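PDB 4M9C: bacterial transferase hexapeptide (Three repeats) family protein from Acinetobacter baumannii, which probably transfers an acetyl group to an amino-sugar nucleotide during the biosynthesis of UDP-N,N'-diacetylbacillosamine. Local coordinates for residues R22-T27 with L91-T96; G143-F148 with E161-I166. All coordinates share one frame; numbering follows the deposited sequence.

Interaction 1: R22-T27 with L91-T96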
ATOM      1  N   ARG A  22       3.139  -3.426  21.991  1.00 24.32           N
ATOM      2  CA  ARG A  22       2.765  -4.663  22.675  1.00 24.74           C
ATOM      3  C   ARG A  22       3.320  -5.867  21.924  1.00 29.97           C
ATOM      4  O   ARG A  22       3.909  -6.771  22.534  1.00 24.43           O
ATOM      5  CB  ARG A  22       1.245  -4.807  22.794  1.00 24.14           C
ATOM      6  CG  ARG A  22       0.564  -3.860  23.795  1.00 25.98           C
ATOM      7  CD  ARG A  22       0.995  -4.106  25.252  1.00 23.58           C
ATOM      8  NE  ARG A  22       0.955  -5.520  25.627  1.00 27.88           N
ATOM      9  CZ  ARG A  22      -0.141  -6.169  26.019  1.00 31.04           C
ATOM     10  NH1 ARG A  22      -1.310  -5.540  26.084  1.00 23.87           N
ATOM     11  NH2 ARG A  22      -0.069  -7.457  26.344  1.00 31.68           N
ATOM     12  N   GLN A  23       3.126  -5.872  20.602  1.00 23.47           N
ATOM     13  CA  GLN A  23       3.602  -6.955  19.741  1.00 29.32           C
ATOM     14  C   GLN A  23       5.122  -6.966  19.615  1.00 29.47           C
ATOM     15  O   GLN A  23       5.714  -8.020  19.412  1.00 30.92           O
ATOM     16  CB  GLN A  23       3.014  -6.842  18.333  1.00 27.92           C
ATOM     17  CG  GLN A  23       1.540  -7.105  18.220  1.00 30.03           C
ATOM     18  CD  GLN A  23       1.089  -7.090  16.768  1.00 37.19           C
ATOM     19  OE1 GLN A  23       0.008  -6.601  16.438  1.00 41.66           O
ATOM     20  NE2 GLN A  23       1.928  -7.623  15.891  1.00 32.68           N
ATOM     21  N   GLN A  24       5.745  -5.792  19.701  1.00 26.64           N
ATOM     22  CA  GLN A  24       7.201  -5.702  19.654  1.00 28.54           C
ATOM     23  C   GLN A  24       7.818  -6.439  20.860  1.00 31.66           C
ATOM     24  O   GLN A  24       8.880  -7.057  20.747  1.00 31.62           O
ATOM     25  CB  GLN A  24       7.644  -4.238  19.660  1.00 25.94           C
ATOM     26  CG  GLN A  24       9.103  -4.029  19.291  1.00 28.50           C
ATOM     27  CD  GLN A  24       9.316  -4.108  17.796  1.00 32.80           C
ATOM     28  OE1 GLN A  24       8.478  -3.645  17.024  1.00 27.14           O
ATOM     29  NE2 GLN A  24      10.429  -4.713  17.375  1.00 31.68           N
ATOM     30  N   PHE A  25       7.136  -6.368  22.004  1.00 26.42           N
ATOM     31  CA  PHE A  25       7.618  -6.958  23.264  1.00 26.57           C
ATOM     32  C   PHE A  25       6.539  -7.827  23.896  1.00 26.72           C
ATOM     33  O   PHE A  25       5.989  -7.493  24.945  1.00 27.24           O
ATOM     34  CB  PHE A  25       8.055  -5.857  24.233  1.00 30.30           C
ATOM     35  CG  PHE A  25       9.167  -5.015  23.702  1.00 32.11           C
ATOM     36  CD1 PHE A  25      10.479  -5.457  23.773  1.00 36.62           C
ATOM     37  CD2 PHE A  25       8.905  -3.810  23.088  1.00 27.99           C
ATOM     38  CE1 PHE A  25      11.509  -4.698  23.255  1.00 32.00           C
ATOM     39  CE2 PHE A  25       9.926  -3.047  22.577  1.00 31.57           C
ATOM     40  CZ  PHE A  25      11.233  -3.497  22.655  1.00 33.30           C
ATOM     41  N   PRO A  26       6.236  -8.956  23.250  1.00 24.41           N
ATOM     42  CA  PRO A  26       5.081  -9.795  23.585  1.00 30.42           C
ATOM     43  C   PRO A  26       5.165 -10.485  24.948  1.00 35.38           C
ATOM     44  O   PRO A  26       4.125 -10.887  25.486  1.00 32.75           O
ATOM     45  CB  PRO A  26       5.065 -10.841  22.458  1.00 29.53           C
ATOM     46  CG  PRO A  26       6.480 -10.897  21.969  1.00 26.84           C
ATOM     47  CD  PRO A  26       7.012  -9.493  22.118  1.00 28.17           C
ATOM     48  N   THR A  27       6.356 -10.623  25.522  1.00 33.40           N
ATOM     49  CA  THR A  27       6.410 -11.289  26.823  1.00 34.84           C
ATOM     50  C   THR A  27       6.085 -10.351  27.995  1.00 36.13           C
ATOM     51  O   THR A  27       5.823 -10.821  29.105  1.00 33.15           O
ATOM     52  CB  THR A  27       7.728 -12.067  27.069  1.00 29.78           C
ATOM     53  OG1 THR A  27       8.791 -11.164  27.392  1.00 36.15           O
ATOM     54  CG2 THR A  27       8.104 -12.897  25.851  1.00 28.50           C
ATOM     55  N   LEU A  91      12.785   3.221  22.509  1.00 29.82           N
ATOM     56  CA  LEU A  91      12.430   1.983  21.830  1.00 32.61           C
ATOM     57  C   LEU A  91      12.321   2.168  20.320  1.00 31.73           C
ATOM     58  O   LEU A  91      11.920   3.233  19.835  1.00 29.37           O
ATOM     59  CB  LEU A  91      11.092   1.475  22.357  1.00 27.92           C
ATOM     60  CG  LEU A  91      11.080   1.122  23.834  1.00 32.03           C
ATOM     61  CD1 LEU A  91       9.666   0.859  24.285  1.00 30.68           C
ATOM     62  CD2 LEU A  91      11.955  -0.103  24.054  1.00 34.69           C
ATOM     63  N   ALA A  92      12.678   1.124  19.583  1.00 27.36           N
ATOM     64  CA  ALA A  92      12.380   1.061  18.156  1.00 27.40           C
ATOM     65  C   ALA A  92      11.182   0.134  17.985  1.00 30.83           C
ATOM     66  O   ALA A  92      11.130  -0.944  18.580  1.00 26.93           O
ATOM     67  CB  ALA A  92      13.590   0.536  17.373  1.00 28.36           C
ATOM     68  N   VAL A  93      10.219   0.550  17.173  1.00 25.50           N
ATOM     69  CA  VAL A  93       8.998  -0.219  17.002  1.00 23.44           C
ATOM     70  C   VAL A  93       8.747  -0.415  15.514  1.00 27.87           C
ATOM     71  O   VAL A  93       8.751   0.555  14.759  1.00 28.22           O
ATOM     72  CB  VAL A  93       7.810   0.539  17.636  1.00 24.65           C
ATOM     73  CG1 VAL A  93       6.493  -0.172  17.370  1.00 22.80           C
ATOM     74  CG2 VAL A  93       8.031   0.693  19.123  1.00 25.59           C
ATOM     75  N   GLN A  94       8.572  -1.664  15.088  1.00 24.76           N
ATOM     76  CA  GLN A  94       8.166  -1.963  13.720  1.00 24.19           C
ATOM     77  C   GLN A  94       6.825  -2.662  13.762  1.00 25.65           C
ATOM     78  O   GLN A  94       6.283  -2.940  14.827  1.00 30.86           O
ATOM     79  CB  GLN A  94       9.144  -2.921  13.026  1.00 27.82           C
ATOM     80  CG  GLN A  94      10.590  -2.525  13.069  1.00 31.85           C
ATOM     81  CD  GLN A  94      11.282  -3.018  14.322  1.00 30.85           C
ATOM     82  OE1 GLN A  94      12.005  -2.261  14.975  1.00 29.35           O
ATOM     83  NE2 GLN A  94      11.076  -4.299  14.660  1.00 28.52           N
ATOM     84  N   SER A  95       6.306  -2.980  12.591  1.00 24.99           N
ATOM     85  CA  SER A  95       5.105  -3.781  12.505  1.00 22.96           C
ATOM     86  C   SER A  95       5.510  -5.128  11.966  1.00 24.20           C
ATOM     87  O   SER A  95       6.551  -5.255  11.319  1.00 21.82           O
ATOM     88  CB  SER A  95       4.109  -3.128  11.561  1.00 24.05           C
ATOM     89  OG  SER A  95       3.850  -1.812  12.004  1.00 27.35           O
ATOM     90  N   THR A  96       4.687  -6.132  12.233  1.00 24.82           N
ATOM     91  CA  THR A  96       4.956  -7.482  11.753  1.00 28.28           C
ATOM     92  C   THR A  96       5.180  -7.521  10.245  1.00 26.47           C
ATOM     93  O   THR A  96       6.075  -8.207   9.766  1.00 24.92           O
ATOM     94  CB  THR A  96       3.812  -8.433  12.121  1.00 26.34           C
ATOM     95  OG1 THR A  96       3.649  -8.429  13.541  1.00 30.12           O
ATOM     96  CG2 THR A  96       4.118  -9.872  11.658  1.00 32.78           C
TER
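Q24 lays its side chain over the backbone of A92, V93 and Q94, and its amide oxygen is held by the main chain there. Q94 N donates to Q24 OE1 at 2.8 Å with an N-H...O angle of 162°, arriving from well above the plane of the Q24 amide and not along a lone pair. Two torsions bring the oxygen to this place: CG stands anti to the backbone N (chi1 -167°), and a bend at chi2 (79°) turns the amide toward the Q94 peptide N-H. On the way CG passes 3.8 Å from A92 O, while V93 CG1 lies 4.0 Å from Q24 OE1. The side-chain amide of Q94 stands close by, its plane nearly perpendicular to that of Q24. In the fold, the contact sets the C-terminal end of helix 14-24 of the Rossmann-like N-terminal domain against the linker that leaves strand 89-90 for the first strand of the left-handed beta-helix, 99-100. V93, buried, also touches L20 and V21 of the same helix. Just past the last helical turn, the F25 ring reaches L91, with CZ 3.7 Å from L91 CD2; the two side chains meet at a slant, and both also touch I5 of strand 3-8. Towards the far end of the linker, Q23 NE2 comes within 3.0 Å of T96 OG1, the two side chains approaching roughly perpendicular to each other.

Interaction 2: G143-F148 with E161-I166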
ATOM      1  N   GLY A 143      17.163  12.631   7.450  1.00 30.49           N
ATOM      2  CA  GLY A 143      17.735  13.221   8.652  1.00 25.44           C
ATOM      3  C   GLY A 143      16.980  12.871   9.916  1.00 31.66           C
ATOM      4  O   GLY A 143      16.332  11.822   9.985  1.00 30.03           O
ATOM      5  N   ASP A 144      17.063  13.748  10.920  1.00 27.10           N
ATOM      6  CA  ASP A 144      16.468  13.493  12.231  1.00 27.56           C
ATOM      7  C   ASP A 144      15.094  14.131  12.345  1.00 25.89           C
ATOM      8  O   ASP A 144      14.835  15.148  11.718  1.00 26.28           O
ATOM      9  CB  ASP A 144      17.353  14.058  13.346  1.00 30.59           C
ATOM     10  CG  ASP A 144      18.739  13.466  13.347  1.00 32.25           C
ATOM     11  OD1 ASP A 144      18.894  12.314  12.894  1.00 34.69           O
ATOM     12  OD2 ASP A 144      19.674  14.150  13.804  1.00 36.91           O
ATOM     13  N   TYR A 145      14.232  13.524  13.158  1.00 23.16           N
ATOM     14  CA  TYR A 145      12.896  14.041  13.434  1.00 27.91           C
ATOM     15  C   TYR A 145      12.075  14.265  12.176  1.00 26.92           C
ATOM     16  O   TYR A 145      11.342  15.249  12.062  1.00 27.01           O
ATOM     17  CB  TYR A 145      12.975  15.317  14.301  1.00 26.56           C
ATOM     18  CG  TYR A 145      13.687  15.042  15.609  1.00 27.87           C
ATOM     19  CD1 TYR A 145      13.047  14.354  16.632  1.00 27.90           C
ATOM     20  CD2 TYR A 145      15.008  15.427  15.804  1.00 27.29           C
ATOM     21  CE1 TYR A 145      13.686  14.074  17.821  1.00 23.99           C
ATOM     22  CE2 TYR A 145      15.663  15.154  17.001  1.00 28.07           C
ATOM     23  CZ  TYR A 145      14.994  14.473  17.999  1.00 28.86           C
ATOM     24  OH  TYR A 145      15.622  14.196  19.189  1.00 30.69           O
ATOM     25  N   VAL A 146      12.207  13.337  11.237  1.00 27.09           N
ATOM     26  CA  VAL A 146      11.433  13.364  10.008  1.00 22.49           C
ATOM     27  C   VAL A 146      10.177  12.518  10.184  1.00 25.89           C
ATOM     28  O   VAL A 146      10.203  11.453  10.831  1.00 26.57           O
ATOM     29  CB  VAL A 146      12.271  12.850   8.822  1.00 26.00           C
ATOM     30  CG1 VAL A 146      11.405  12.654   7.587  1.00 24.13           C
ATOM     31  CG2 VAL A 146      13.419  13.824   8.540  1.00 27.35           C
ATOM     32  N   THR A 147       9.078  12.994   9.614  1.00 23.30           N
ATOM     33  CA  THR A 147       7.794  12.333   9.744  1.00 23.97           C
ATOM     34  C   THR A 147       7.179  12.075   8.385  1.00 24.69           C
ATOM     35  O   THR A 147       7.024  13.002   7.586  1.00 25.43           O
ATOM     36  CB  THR A 147       6.819  13.199  10.569  1.00 26.18           C
ATOM     37  OG1 THR A 147       7.331  13.347  11.894  1.00 25.11           O
ATOM     38  CG2 THR A 147       5.453  12.549  10.638  1.00 26.66           C
ATOM     39  N   PHE A 148       6.847  10.814   8.118  1.00 25.43           N
ATOM     40  CA  PHE A 148       6.115  10.426   6.909  1.00 24.58           C
ATOM     41  C   PHE A 148       4.704  10.110   7.347  1.00 24.89           C
ATOM     42  O   PHE A 148       4.490   9.171   8.124  1.00 23.16           O
ATOM     43  CB  PHE A 148       6.703   9.144   6.267  1.00 20.81           C
ATOM     44  CG  PHE A 148       7.912   9.378   5.387  1.00 23.64           C
ATOM     45  CD1 PHE A 148       8.264   8.448   4.427  1.00 23.24           C
ATOM     46  CD2 PHE A 148       8.702  10.510   5.533  1.00 24.97           C
ATOM     47  CE1 PHE A 148       9.374   8.642   3.621  1.00 28.41           C
ATOM     48  CE2 PHE A 148       9.816  10.706   4.738  1.00 25.62           C
ATOM     49  CZ  PHE A 148      10.153   9.774   3.779  1.00 29.27           C
ATOM     50  N   GLU A 161      15.876  16.381   4.705  1.00 29.27           N
ATOM     51  CA  GLU A 161      16.655  16.910   5.820  1.00 30.28           C
ATOM     52  C   GLU A 161      15.837  17.008   7.111  1.00 30.50           C
ATOM     53  O   GLU A 161      14.633  16.771   7.099  1.00 27.75           O
ATOM     54  CB  GLU A 161      17.275  18.258   5.421  1.00 37.73           C
ATOM     55  CG  GLU A 161      18.287  18.101   4.289  1.00 35.29           C
ATOM     56  CD  GLU A 161      18.741  19.424   3.711  1.00 44.66           C
ATOM     57  OE1 GLU A 161      18.198  20.473   4.111  1.00 50.48           O
ATOM     58  OE2 GLU A 161      19.647  19.417   2.849  1.00 58.07           O
ATOM     59  N   ASP A 162      16.502  17.337   8.219  1.00 30.63           N
ATOM     60  CA  ASP A 162      15.870  17.375   9.540  1.00 28.86           C
ATOM     61  C   ASP A 162      14.485  18.002   9.573  1.00 28.98           C
ATOM     62  O   ASP A 162      14.229  19.004   8.906  1.00 33.79           O
ATOM     63  CB  ASP A 162      16.759  18.123  10.541  1.00 31.82           C
ATOM     64  CG  ASP A 162      18.057  17.393  10.836  1.00 35.11           C
ATOM     65  OD1 ASP A 162      18.828  17.899  11.679  1.00 40.93           O
ATOM     66  OD2 ASP A 162      18.300  16.307  10.251  1.00 34.18           O
ATOM     67  N   HIS A 163      13.594  17.405  10.361  1.00 25.28           N
ATOM     68  CA  HIS A 163      12.308  18.024  10.692  1.00 26.58           C
ATOM     69  C   HIS A 163      11.326  18.200   9.538  1.00 28.09           C
ATOM     70  O   HIS A 163      10.286  18.824   9.706  1.00 29.09           O
ATOM     71  CB  HIS A 163      12.522  19.357  11.437  1.00 27.15           C
ATOM     72  CG  HIS A 163      12.923  19.173  12.867  1.00 30.22           C
ATOM     73  ND1 HIS A 163      12.020  18.830  13.850  1.00 30.36           N
ATOM     74  CD2 HIS A 163      14.134  19.236  13.472  1.00 30.02           C
ATOM     75  CE1 HIS A 163      12.654  18.710  15.006  1.00 28.48           C
ATOM     76  NE2 HIS A 163      13.935  18.961  14.805  1.00 28.46           N
ATOM     77  N   ALA A 164      11.638  17.650   8.370  1.00 26.66           N
ATOM     78  CA  ALA A 164      10.686  17.698   7.267  1.00 24.33           C
ATOM     79  C   ALA A 164       9.448  16.835   7.572  1.00 26.32           C
ATOM     80  O   ALA A 164       9.535  15.846   8.293  1.00 27.32           O
ATOM     81  CB  ALA A 164      11.346  17.258   5.995  1.00 24.24           C
ATOM     82  N   TYR A 165       8.297  17.232   7.041  1.00 25.66           N
ATOM     83  CA  TYR A 165       7.061  16.458   7.180  1.00 24.64           C
ATOM     84  C   TYR A 165       6.549  16.139   5.777  1.00 24.76           C
ATOM     85  O   TYR A 165       6.313  17.047   4.988  1.00 28.73           O
ATOM     86  CB  TYR A 165       6.000  17.255   7.958  1.00 28.52           C
ATOM     87  CG  TYR A 165       4.627  16.594   8.027  1.00 27.43           C
ATOM     88  CD1 TYR A 165       3.671  16.830   7.048  1.00 26.97           C
ATOM     89  CD2 TYR A 165       4.293  15.737   9.074  1.00 28.23           C
ATOM     90  CE1 TYR A 165       2.425  16.230   7.104  1.00 24.69           C
ATOM     91  CE2 TYR A 165       3.038  15.134   9.143  1.00 27.80           C
ATOM     92  CZ  TYR A 165       2.110  15.388   8.156  1.00 29.87           C
ATOM     93  OH  TYR A 165       0.864  14.797   8.203  1.00 29.71           O
ATOM     94  N   ILE A 166       6.396  14.855   5.464  1.00 23.69           N
ATOM     95  CA  ILE A 166       5.845  14.440   4.178  1.00 24.88           C
ATOM     96  C   ILE A 166       4.390  14.040   4.355  1.00 25.59           C
ATOM     97  O   ILE A 166       4.084  13.059   5.037  1.00 26.44           O
ATOM     98  CB  ILE A 166       6.642  13.273   3.556  1.00 22.51           C
ATOM     99  CG1 ILE A 166       8.145  13.556   3.635  1.00 23.41           C
ATOM    100  CG2 ILE A 166       6.207  13.052   2.107  1.00 23.54           C
ATOM    101  CD1 ILE A 166       8.577  14.858   2.933  1.00 23.31           C
TER
HETATM  102  O   HOH W   1       8.355  16.183  10.836  1.00 36.39           O
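Two successive coils of the left-handed beta-helix stack here, joined at a turn and the parallel strands that follow it. At the turn D144 N donates to D162 OD2 at 2.9 Å, meeting the carboxylate from above its plane, and H163 N donates to D144 O at 2.9 Å. The Y145 and H163 side chains run alongside each other, with the ring planes 16° apart but displaced so that they hardly overlap; it is Y145 CB that sits over the H163 face in a CH-pi contact, 3.7 Å from the ring centroid. H163 also bonds through ND1 to S73, at the start of helix 73-85, whose residues R76, E77 and V80 touch Y145; the coil edge thus faces the N-terminal domain. H163, the third residue of the type II turn E161-A164, takes the positive phi that position calls for. In the strands, T147 N donates to A164 O (3.2 Å) and I166 N to T147 O (2.9 Å), with T147 paired to Y165 and F148 to I166. With OG1 beside the backbone N (chi1 -63°), T147 CG2 stands anti to that N and meets Y165 CD2 at 3.7 Å, while T147 OG1 bonds to R76 and A71. On the other face, F148 CE2 packs on I166 CG1 at 3.5 Å.

Overall arrangement
Interaction 1 lies where the N-terminal domain passes into the beta-helix, and interaction 2 within the beta-helix, farther along the chain. Their centres are 23 Å apart and their nearest atoms about 11 Å, with no direct touch. The two are nonetheless related through the N-terminal domain: segment 22-27 is the end of helix 14-24 and the residues after it, and packs on the linker, whereas the coil turns of interaction 2 face helix 73-85 of that same domain. The domain therefore meets the rest of the chain at both the linker and the coil edge. No other chain of the three-chain assembly touches the segments of either interaction.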